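DUF1881 domain-containing protein (Neurospora crassa, PDB 5Z6D) is of unknown cellular role but joins a betagamma-crystallin domain to an Ig-like domain, an interface that probably renders its calcium-binding site inoperative. Local coordinates at residues 51-57 / 80-86; 90-96 / 130-136; 31-35 / 56-60. The protein carries 1 engineered substitution. All blocks are in the same frame, centred on the assembly; numbering follows the deposited sequence.

Contact 1: 51-57 / 80-86; sequences KVIAWQH and LSRFRVV
Trp55 has Arg82 laid along one face of its indole, the two side chains pointing the same way. Arg82 CG is 4.0 Å from the centroid of the six-membered ring, a CH-pi contact. Arg82 is extended (chi1 177°). This lays its guanidinium over the CZ2 rim of the indole, 34° from the ring plane, where NE meets Asp30 OD1 in a salt bridge. This is the tight, largely buried part. Trp55 NE1 bonds Val117 O, and Leu132 and Ile135 press on the ring. Replacing Trp55 by an alanine is likely to open a gap against Leu132 and leave Val117 O without its indole donor. The paired antiparallel strands belong to the betagamma-crystallin sheet. They end in a classic beta bulge: Ser81 N and Arg82 N reach Trp55 O from opposite faces of its plane. Beyond it Gln56 and His57 are partly exposed, and polar bonds replace the packing. Ser81 OG donates to Gln56 OE1 at 2.9 Å, from above the carbonyl plane, and accepts from His57 ND1 at 2.8 Å. Gln56 and Ser81 are calcium ligands in a structure of this protein. With no calcium in this model, Gln56 OE1 also accepts from Tyr58 N, and the ND1 proton of His57 is spent on Ser81 OG.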
loop_
_atom_site.group_PDB
_atom_site.type_symbol
_atom_site.label_atom_id
_atom_site.label_comp_id
_atom_site.label_asym_id
_atom_site.label_seq_id
_atom_site.Cartn_x
_atom_site.Cartn_y
_atom_site.Cartn_z
ATOM N N LYS A 51 -11.600 -7.732 5.248
ATOM C CA LYS A 51 -10.205 -7.832 4.893
ATOM C C LYS A 51 -9.483 -6.766 5.708
ATOM O O LYS A 51 -10.069 -5.728 6.014
ATOM C CB LYS A 51 -10.048 -7.634 3.391
ATOM C CG LYS A 51 -8.705 -7.247 2.873
ATOM C CD LYS A 51 -8.885 -6.979 1.390
ATOM C CE LYS A 51 -7.612 -6.648 0.697
ATOM N NZ LYS A 51 -7.874 -6.664 -0.759
ATOM N N VAL A 52 -8.243 -7.026 6.118
ATOM C CA VAL A 52 -7.474 -6.010 6.831
ATOM C C VAL A 52 -6.308 -5.553 5.982
ATOM O O VAL A 52 -5.559 -6.377 5.448
ATOM C CB VAL A 52 -6.909 -6.512 8.166
ATOM C CG1 VAL A 52 -6.188 -5.378 8.900
ATOM C CG2 VAL A 52 -8.000 -7.098 9.046
ATOM N N ILE A 53 -6.162 -4.241 5.850
ATOM C CA ILE A 53 -4.942 -3.686 5.279
ATOM C C ILE A 53 -4.165 -3.024 6.402
ATOM O O ILE A 53 -4.671 -2.111 7.036
ATOM C CB ILE A 53 -5.244 -2.682 4.156
ATOM C CG1 ILE A 53 -6.021 -3.366 3.024
ATOM C CG2 ILE A 53 -3.938 -2.059 3.641
ATOM C CD1 ILE A 53 -6.606 -2.385 2.010
ATOM N N ALA A 54 -2.946 -3.496 6.659
ATOM C CA ALA A 54 -2.119 -2.983 7.763
ATOM C C ALA A 54 -0.834 -2.360 7.220
ATOM O O ALA A 54 -0.230 -2.906 6.311
ATOM C CB ALA A 54 -1.794 -4.115 8.763
ATOM N N TRP A 55 -0.416 -1.218 7.767
ATOM C CA TRP A 55 0.777 -0.576 7.260
ATOM C C TRP A 55 1.478 0.246 8.327
ATOM O O TRP A 55 1.122 0.209 9.514
ATOM C CB TRP A 55 0.455 0.269 6.008
ATOM C CG TRP A 55 -0.379 1.542 6.144
ATOM C CD1 TRP A 55 0.090 2.824 6.101
ATOM C CD2 TRP A 55 -1.815 1.634 6.256
ATOM N NE1 TRP A 55 -0.966 3.715 6.195
ATOM C CE2 TRP A 55 -2.132 3.017 6.301
ATOM C CE3 TRP A 55 -2.851 0.699 6.330
ATOM C CZ2 TRP A 55 -3.458 3.477 6.419
ATOM C CZ3 TRP A 55 -4.164 1.157 6.448
ATOM C CH2 TRP A 55 -4.453 2.536 6.488
ATOM N N GLN A 56 2.511 0.951 7.888
ATOM C CA GLN A 56 3.408 1.654 8.783
ATOM C C GLN A 56 3.162 3.159 8.704
ATOM O O GLN A 56 3.457 3.784 7.695
ATOM C CB GLN A 56 4.854 1.318 8.417
ATOM C CG GLN A 56 5.857 1.920 9.350
ATOM C CD GLN A 56 5.532 1.612 10.784
ATOM O OE1 GLN A 56 5.103 2.488 11.537
ATOM N NE2 GLN A 56 5.714 0.355 11.172
ATOM N N HIS A 57 2.618 3.746 9.760
ATOM C CA HIS A 57 2.324 5.171 9.673
ATOM C C HIS A 57 3.368 6.021 10.394
ATOM O O HIS A 57 3.249 7.244 10.437
ATOM C CB HIS A 57 0.914 5.462 10.196
ATOM C CG HIS A 57 0.832 5.649 11.674
ATOM N ND1 HIS A 57 0.982 4.612 12.567
ATOM C CD2 HIS A 57 0.581 6.754 12.418
ATOM C CE1 HIS A 57 0.840 5.069 13.798
ATOM N NE2 HIS A 57 0.601 6.367 13.734
ATOM N N LEU A 80 4.378 -2.865 11.836
ATOM C CA LEU A 80 3.167 -2.210 11.310
ATOM C C LEU A 80 2.355 -1.618 12.455
ATOM O O LEU A 80 2.226 -2.228 13.516
ATOM C CB LEU A 80 2.315 -3.190 10.498
ATOM C CG LEU A 80 3.023 -3.911 9.347
ATOM C CD1 LEU A 80 2.006 -4.589 8.449
ATOM C CD2 LEU A 80 3.905 -2.965 8.537
ATOM N N SER A 81 1.837 -0.411 12.257
ATOM C CA SER A 81 1.281 0.337 13.374
ATOM C C SER A 81 -0.093 0.904 13.079
ATOM O O SER A 81 -0.679 1.578 13.918
ATOM C CB SER A 81 2.223 1.469 13.750
ATOM O OG SER A 81 2.460 2.278 12.615
ATOM N N ARG A 82 -0.625 0.621 11.895
ATOM C CA ARG A 82 -1.945 1.126 11.550
ATOM C C ARG A 82 -2.671 0.079 10.731
ATOM O O ARG A 82 -2.028 -0.698 10.039
ATOM C CB ARG A 82 -1.821 2.439 10.771
ATOM C CG ARG A 82 -3.130 3.044 10.287
ATOM C CD ARG A 82 -2.881 4.436 9.710
ATOM N NE ARG A 82 -4.119 5.073 9.277
ATOM C CZ ARG A 82 -4.166 6.190 8.561
ATOM N NH1 ARG A 82 -3.039 6.785 8.193
ATOM N NH2 ARG A 82 -5.337 6.701 8.204
ATOM N N PHE A 83 -3.994 0.014 10.839
ATOM C CA PHE A 83 -4.740 -0.859 9.942
ATOM C C PHE A 83 -6.110 -0.303 9.628
ATOM O O PHE A 83 -6.635 0.524 10.359
ATOM C CB PHE A 83 -4.866 -2.289 10.507
ATOM C CG PHE A 83 -5.709 -2.413 11.767
ATOM C CD1 PHE A 83 -7.092 -2.565 11.695
ATOM C CD2 PHE A 83 -5.106 -2.434 13.023
ATOM C CE1 PHE A 83 -7.866 -2.709 12.847
ATOM C CE2 PHE A 83 -5.874 -2.590 14.186
ATOM C CZ PHE A 83 -7.248 -2.723 14.095
ATOM N N ARG A 84 -6.674 -0.761 8.521
ATOM C CA ARG A 84 -8.032 -0.408 8.154
ATOM C C ARG A 84 -8.758 -1.701 7.852
ATOM O O ARG A 84 -8.227 -2.590 7.175
ATOM C CB ARG A 84 -8.077 0.546 6.950
ATOM C CG ARG A 84 -9.487 1.028 6.635
ATOM C CD ARG A 84 -9.514 2.054 5.496
ATOM N NE ARG A 84 -8.691 3.229 5.769
ATOM C CZ ARG A 84 -8.530 4.229 4.905
ATOM N NH1 ARG A 84 -9.128 4.173 3.721
ATOM N NH2 ARG A 84 -7.767 5.271 5.214
ATOM N N VAL A 85 -9.956 -1.832 8.399
ATOM C CA VAL A 85 -10.816 -2.949 8.070
ATOM C C VAL A 85 -11.697 -2.529 6.903
ATOM O O VAL A 85 -12.439 -1.532 6.998
ATOM C CB VAL A 85 -11.694 -3.385 9.258
ATOM C CG1 VAL A 85 -12.461 -4.649 8.897
ATOM C CG2 VAL A 85 -10.843 -3.568 10.531
ATOM N N VAL A 86 -11.585 -3.261 5.802
ATOM C CA VAL A 86 -12.267 -2.912 4.557
ATOM C C VAL A 86 -13.087 -4.082 4.016
ATOM O O VAL A 86 -12.939 -5.232 4.462
ATOM C CB VAL A 86 -11.263 -2.453 3.472
ATOM C CG1 VAL A 86 -10.494 -1.204 3.931
ATOM C CG2 VAL A 86 -10.308 -3.592 3.105
#

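Contact 2: 90-96 / 130-136; sequences TRAISFL and YGLVGIM
The first torsions of Tyr130 and Leu96 bring their side chains together. Tyr130 CG is anti to its carbonyl carbon (chi1 -84°), which turns the phenol over the neighbouring strand. Leu96 CG is anti to the backbone N (chi1 -172°), which lets CD2 follow CB to the ring, 3.8 Å from Tyr130 CE2. Leu96 CB lies 3.6 Å from the centroid of the Tyr130 ring, over its centre, a CH-pi contact. The two segments form an antiparallel strand pair with a classic beta bulge in the Ig-like domain, where strand 131-136 is the outermost strand of its sheet. At the bulge, Val133 and Gly134 both face Ile93. Val133 N bonds Ile93 O at 2.7 Å, while the bond from Gly134 N to Ile93 O is weak, at 3.2 Å. Here the methyl CG2 of Val133 reaches Ile93 CG2 and Phe95. Held between the backbone N and the carbonyl carbon, it sits over the centre of the Phe95 ring, 4.0 Å from the centroid. Ile93 CD1 reaches Met136 CB at 4.0 Å on the face that carries Ile93 and Phe95. Phe165 and Phe196 also pack here, in the interior of the Ig-like domain. The other face carries Ala92, Leu132 and Ile135, which turn to Ile53 of the crystallin domain. Ala92 CB and Leu132 CD1 touch at 3.7 Å. Two polar groups have partners elsewhere: Tyr130 OH bonds Thr191 OG1, and Ile135 N, on the side facing away from strand 91-96, bonds Asp116 OD2. At the far end, beside the bonds that link Arg91 and Met136 in both directions, two methyls meet: Thr90 CG2 lies 3.5 Å from Ile135 CG2.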
loop_
_atom_site.group_PDB
_atom_site.type_symbol
_atom_site.label_atom_id
_atom_site.label_comp_id
_atom_site.label_asym_id
_atom_site.label_seq_id
_atom_site.Cartn_x
_atom_site.Cartn_y
_atom_site.Cartn_z
ATOM N N THR A 90 -12.338 -4.447 -1.602
ATOM C CA THR A 90 -11.572 -3.206 -1.562
ATOM C C THR A 90 -10.111 -3.530 -1.845
ATOM O O THR A 90 -9.601 -4.557 -1.398
ATOM C CB THR A 90 -11.729 -2.507 -0.215
ATOM O OG1 THR A 90 -13.069 -2.006 -0.105
ATOM C CG2 THR A 90 -10.747 -1.356 -0.073
ATOM N N ARG A 91 -9.451 -2.659 -2.607
ATOM C CA ARG A 91 -8.112 -2.928 -3.119
ATOM C C ARG A 91 -7.028 -2.092 -2.478
ATOM O O ARG A 91 -7.143 -0.868 -2.385
ATOM C CB ARG A 91 -8.066 -2.685 -4.621
ATOM C CG ARG A 91 -8.903 -3.654 -5.423
ATOM C CD ARG A 91 -8.366 -5.049 -5.296
ATOM N NE ARG A 91 -9.060 -5.973 -6.188
ATOM C CZ ARG A 91 -8.701 -7.238 -6.365
ATOM N NH1 ARG A 91 -7.651 -7.721 -5.715
ATOM N NH2 ARG A 91 -9.383 -8.014 -7.200
ATOM N N ALA A 92 -5.953 -2.761 -2.070
ATOM C CA ALA A 92 -4.733 -2.056 -1.707
ATOM C C ALA A 92 -3.968 -1.737 -2.978
ATOM O O ALA A 92 -3.601 -2.626 -3.739
ATOM C CB ALA A 92 -3.885 -2.882 -0.758
ATOM N N ILE A 93 -3.747 -0.447 -3.210
ATOM C CA ILE A 93 -2.960 0.005 -4.339
ATOM C C ILE A 93 -1.510 0.086 -3.900
ATOM O O ILE A 93 -1.190 0.787 -2.916
ATOM C CB ILE A 93 -3.412 1.387 -4.865
ATOM C CG1 ILE A 93 -4.919 1.410 -5.134
ATOM C CG2 ILE A 93 -2.656 1.752 -6.144
ATOM C CD1 ILE A 93 -5.434 2.811 -5.502
ATOM N N SER A 94 -0.650 -0.617 -4.644
ATOM C CA SER A 94 0.768 -0.698 -4.302
ATOM C C SER A 94 1.692 -0.503 -5.506
ATOM O O SER A 94 1.369 -0.912 -6.618
ATOM C CB SER A 94 1.076 -2.036 -3.628
ATOM O OG SER A 94 0.824 -3.121 -4.505
ATOM N N PHE A 95 2.828 0.145 -5.259
ATOM C CA PHE A 95 3.869 0.404 -6.262
ATOM C C PHE A 95 5.193 -0.252 -5.889
ATOM O O PHE A 95 5.546 -0.303 -4.699
ATOM C CB PHE A 95 4.169 1.899 -6.386
ATOM C CG PHE A 95 3.182 2.696 -7.176
ATOM C CD1 PHE A 95 2.189 2.108 -7.933
ATOM C CD2 PHE A 95 3.330 4.088 -7.212
ATOM C CE1 PHE A 95 1.311 2.888 -8.662
ATOM C CE2 PHE A 95 2.455 4.873 -7.934
ATOM C CZ PHE A 95 1.453 4.285 -8.669
ATOM N N LEU A 96 5.945 -0.695 -6.897
ATOM C CA LEU A 96 7.360 -1.038 -6.733
ATOM C C LEU A 96 8.165 -0.216 -7.748
ATOM O O LEU A 96 7.862 -0.239 -8.944
ATOM C CB LEU A 96 7.586 -2.542 -6.925
ATOM C CG LEU A 96 8.983 -3.084 -6.601
ATOM C CD1 LEU A 96 9.259 -2.952 -5.118
ATOM C CD2 LEU A 96 9.094 -4.529 -7.045
ATOM N N TYR A 130 6.780 -4.024 -2.006
ATOM C CA TYR A 130 5.911 -2.990 -2.553
ATOM C C TYR A 130 5.557 -1.971 -1.483
ATOM O O TYR A 130 5.590 -2.267 -0.287
ATOM C CB TYR A 130 4.629 -3.599 -3.131
ATOM C CG TYR A 130 4.756 -4.118 -4.548
ATOM C CD1 TYR A 130 4.094 -3.489 -5.590
ATOM C CD2 TYR A 130 5.517 -5.248 -4.842
ATOM C CE1 TYR A 130 4.186 -3.958 -6.876
ATOM C CE2 TYR A 130 5.622 -5.723 -6.137
ATOM C CZ TYR A 130 4.954 -5.068 -7.150
ATOM O OH TYR A 130 5.033 -5.505 -8.453
ATOM N N GLY A 131 5.224 -0.761 -1.915
ATOM C CA GLY A 131 4.725 0.236 -1.004
ATOM C C GLY A 131 3.252 0.509 -1.228
ATOM O O GLY A 131 2.804 0.649 -2.362
ATOM N N LEU A 132 2.513 0.606 -0.133
ATOM C CA LEU A 132 1.096 0.906 -0.169
ATOM C C LEU A 132 0.909 2.386 -0.483
ATOM O O LEU A 132 1.360 3.240 0.283
ATOM C CB LEU A 132 0.450 0.544 1.171
ATOM C CG LEU A 132 -1.035 0.872 1.301
ATOM C CD1 LEU A 132 -1.883 -0.074 0.449
ATOM C CD2 LEU A 132 -1.472 0.862 2.765
ATOM N N VAL A 133 0.264 2.696 -1.609
ATOM C CA VAL A 133 0.116 4.090 -2.027
ATOM C C VAL A 133 -1.350 4.501 -2.167
ATOM O O VAL A 133 -1.663 5.646 -2.555
ATOM C CB VAL A 133 0.866 4.376 -3.363
ATOM C CG1 VAL A 133 2.384 4.174 -3.201
ATOM C CG2 VAL A 133 0.329 3.512 -4.497
ATOM N N GLY A 134 -2.270 3.599 -1.837
ATOM C CA GLY A 134 -3.667 4.013 -1.790
ATOM C C GLY A 134 -4.588 2.870 -1.414
ATOM O O GLY A 134 -4.161 1.713 -1.415
ATOM N N ILE A 135 -5.833 3.182 -1.067
ATOM C CA ILE A 135 -6.842 2.151 -0.823
ATOM C C ILE A 135 -8.076 2.551 -1.609
ATOM O O ILE A 135 -8.553 3.675 -1.472
ATOM C CB ILE A 135 -7.182 2.020 0.675
ATOM C CG1 ILE A 135 -5.941 1.583 1.464
ATOM C CG2 ILE A 135 -8.323 1.023 0.893
ATOM C CD1 ILE A 135 -6.123 1.522 2.985
ATOM N N MET A 136 -8.577 1.656 -2.449
ATOM C CA MET A 136 -9.729 1.996 -3.279
ATOM C C MET A 136 -10.800 0.941 -3.191
ATOM O O MET A 136 -10.581 -0.193 -3.600
ATOM C CB MET A 136 -9.326 2.171 -4.736
ATOM C CG MET A 136 -10.518 2.536 -5.622
ATOM S SD MET A 136 -10.078 2.948 -7.320
ATOM C CE MET A 136 -9.145 4.467 -7.090
#

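Contact 3: 31-35 / 56-60; sequences VSVPG and QHYNE
Tyr58 OH donates a 2.7 Å hydrogen bond to Val33 O, the shortest polar link between the segments. The donor is tilted 31° from the carbonyl plane. Tyr58 CG is anti to its carbonyl carbon (chi1 -69°), and the phenol reaches across to the backbone of Val33, Pro34 and Gly35. Pro34 O is close too, 3.0 Å from Tyr58 OH. Gly35 O meets the ring at its edge, 3.6 Å from Tyr58 CE2. The His57 ring lies between Ser32 and Tyr58. Ser32 CB makes a CH-pi contact over one face, 4.2 Å from the ring centroid. Tyr58 CD1 covers the opposite face, toward the rim. Val33 O approaches the His57 edge in its plane, 3.6 Å from CE1. At the base of the loop Tyr58 N bonds Gln56 OE1 at 3.0 Å, on a lone pair in the carbonyl plane. The contact joins the end of strand 30-32 and the loop after it to the loop after strand 50-55, beside the calcium site, to which Gln56 belongs. Most of its residues also touch a crystal neighbour. The tyrosine hydroxyl has one proton, spent on Val33 O. The link therefore rests on a single side-chain bond, backed by ring packing.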
loop_
_atom_site.group_PDB
_atom_site.type_symbol
_atom_site.label_atom_id
_atom_site.label_comp_id
_atom_site.label_asym_id
_atom_site.label_seq_id
_atom_site.Cartn_x
_atom_site.Cartn_y
_atom_site.Cartn_z
ATOM N N VAL A 31 -7.462 2.248 12.480
ATOM C CA VAL A 31 -6.893 2.202 13.814
ATOM C C VAL A 31 -5.378 2.386 13.798
ATOM O O VAL A 31 -4.657 1.664 13.099
ATOM C CB VAL A 31 -7.214 0.867 14.504
ATOM C CG1 VAL A 31 -6.525 0.797 15.857
ATOM C CG2 VAL A 31 -8.724 0.680 14.628
ATOM N N SER A 32 -4.905 3.345 14.577
ATOM C CA SER A 32 -3.482 3.589 14.745
ATOM C C SER A 32 -3.080 3.376 16.195
ATOM O O SER A 32 -3.778 3.816 17.115
ATOM C CB SER A 32 -3.128 5.014 14.300
ATOM O OG SER A 32 -3.256 5.171 12.902
ATOM N N VAL A 33 -1.955 2.701 16.391
ATOM C CA VAL A 33 -1.466 2.365 17.720
ATOM C C VAL A 33 -0.123 3.048 17.941
ATOM O O VAL A 33 0.574 3.377 16.971
ATOM C CB VAL A 33 -1.348 0.839 17.890
ATOM C CG1 VAL A 33 -2.689 0.194 17.599
ATOM C CG2 VAL A 33 -0.271 0.278 16.974
ATOM N N PRO A 34 0.237 3.295 19.214
ATOM C CA PRO A 34 1.458 4.044 19.537
ATOM C C PRO A 34 2.752 3.333 19.125
ATOM O O PRO A 34 3.701 3.990 18.696
ATOM C CB PRO A 34 1.387 4.190 21.063
ATOM C CG PRO A 34 -0.048 3.986 21.406
ATOM C CD PRO A 34 -0.562 2.999 20.418
ATOM N N GLY A 35 2.793 2.012 19.256
ATOM C CA GLY A 35 4.005 1.267 18.945
ATOM C C GLY A 35 3.875 0.451 17.677
ATOM O O GLY A 35 3.974 0.976 16.569
ATOM N N GLN A 56 2.511 0.951 7.888
ATOM C CA GLN A 56 3.408 1.654 8.783
ATOM C C GLN A 56 3.162 3.159 8.704
ATOM O O GLN A 56 3.457 3.784 7.695
ATOM C CB GLN A 56 4.854 1.318 8.417
ATOM C CG GLN A 56 5.857 1.920 9.350
ATOM C CD GLN A 56 5.532 1.612 10.784
ATOM O OE1 GLN A 56 5.103 2.488 11.537
ATOM N NE2 GLN A 56 5.714 0.355 11.172
ATOM N N HIS A 57 2.618 3.746 9.760
ATOM C CA HIS A 57 2.324 5.171 9.673
ATOM C C HIS A 57 3.368 6.021 10.394
ATOM O O HIS A 57 3.249 7.244 10.437
ATOM C CB HIS A 57 0.914 5.462 10.196
ATOM C CG HIS A 57 0.832 5.649 11.674
ATOM N ND1 HIS A 57 0.982 4.612 12.567
ATOM C CD2 HIS A 57 0.581 6.754 12.418
ATOM C CE1 HIS A 57 0.840 5.069 13.798
ATOM N NE2 HIS A 57 0.601 6.367 13.734
ATOM N N TYR A 58 4.405 5.379 10.927
ATOM C CA TYR A 58 5.499 6.116 11.573
ATOM C C TYR A 58 6.700 6.321 10.655
ATOM O O TYR A 58 7.730 6.845 11.079
ATOM C CB TYR A 58 5.950 5.406 12.849
ATOM C CG TYR A 58 4.920 5.467 13.942
ATOM C CD1 TYR A 58 4.306 6.669 14.271
ATOM C CD2 TYR A 58 4.533 4.320 14.625
ATOM C CE1 TYR A 58 3.348 6.735 15.262
ATOM C CE2 TYR A 58 3.572 4.373 15.619
ATOM C CZ TYR A 58 2.986 5.585 15.934
ATOM O OH TYR A 58 2.026 5.653 16.915
ATOM N N ASN A 59 6.576 5.901 9.404
ATOM C CA ASN A 59 7.599 6.222 8.422
ATOM C C ASN A 59 7.007 6.257 7.023
ATOM O O ASN A 59 5.796 6.081 6.844
ATOM C CB ASN A 59 8.766 5.236 8.495
ATOM C CG ASN A 59 8.363 3.810 8.172
ATOM O OD1 ASN A 59 7.619 3.547 7.225
ATOM N ND2 ASN A 59 8.874 2.868 8.963
ATOM N N GLU A 60 7.859 6.485 6.037
ATOM C CA GLU A 60 7.383 6.630 4.672
ATOM C C GLU A 60 7.768 5.446 3.781
ATOM O O GLU A 60 7.827 5.563 2.561
ATOM C CB GLU A 60 7.912 7.947 4.091
ATOM C CG GLU A 60 7.285 9.164 4.759
ATOM C CD GLU A 60 7.804 10.486 4.217
ATOM O OE1 GLU A 60 8.842 10.486 3.521
ATOM O OE2 GLU A 60 7.162 11.525 4.487
#

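Overall arrangement
Contact 1 lies between the other two. Its centre is about 9 Å from that of contact 3, with which it shares Gln56 and His57. Contact 2 belongs to the Ig-like domain, about 12 Å from contact 1, centre to centre. The domains meet between contacts 1 and 2: Trp55 CD2 packs 3.6 Å from Leu132 CD2, and Lys51 NZ is 2.8 Å from Thr90 O, a probable hydrogen bond. Contacts 2 and 3 do not touch: centres are about 17 Å apart and nearest atoms about 6 Å. Contact 1 holds Gln56 and Ser81 of the calcium site; Asp39 and Gly79 complete it. Leu132 is about 8 Å from Gln56, side chain to side chain, consistent with the interface influencing that site.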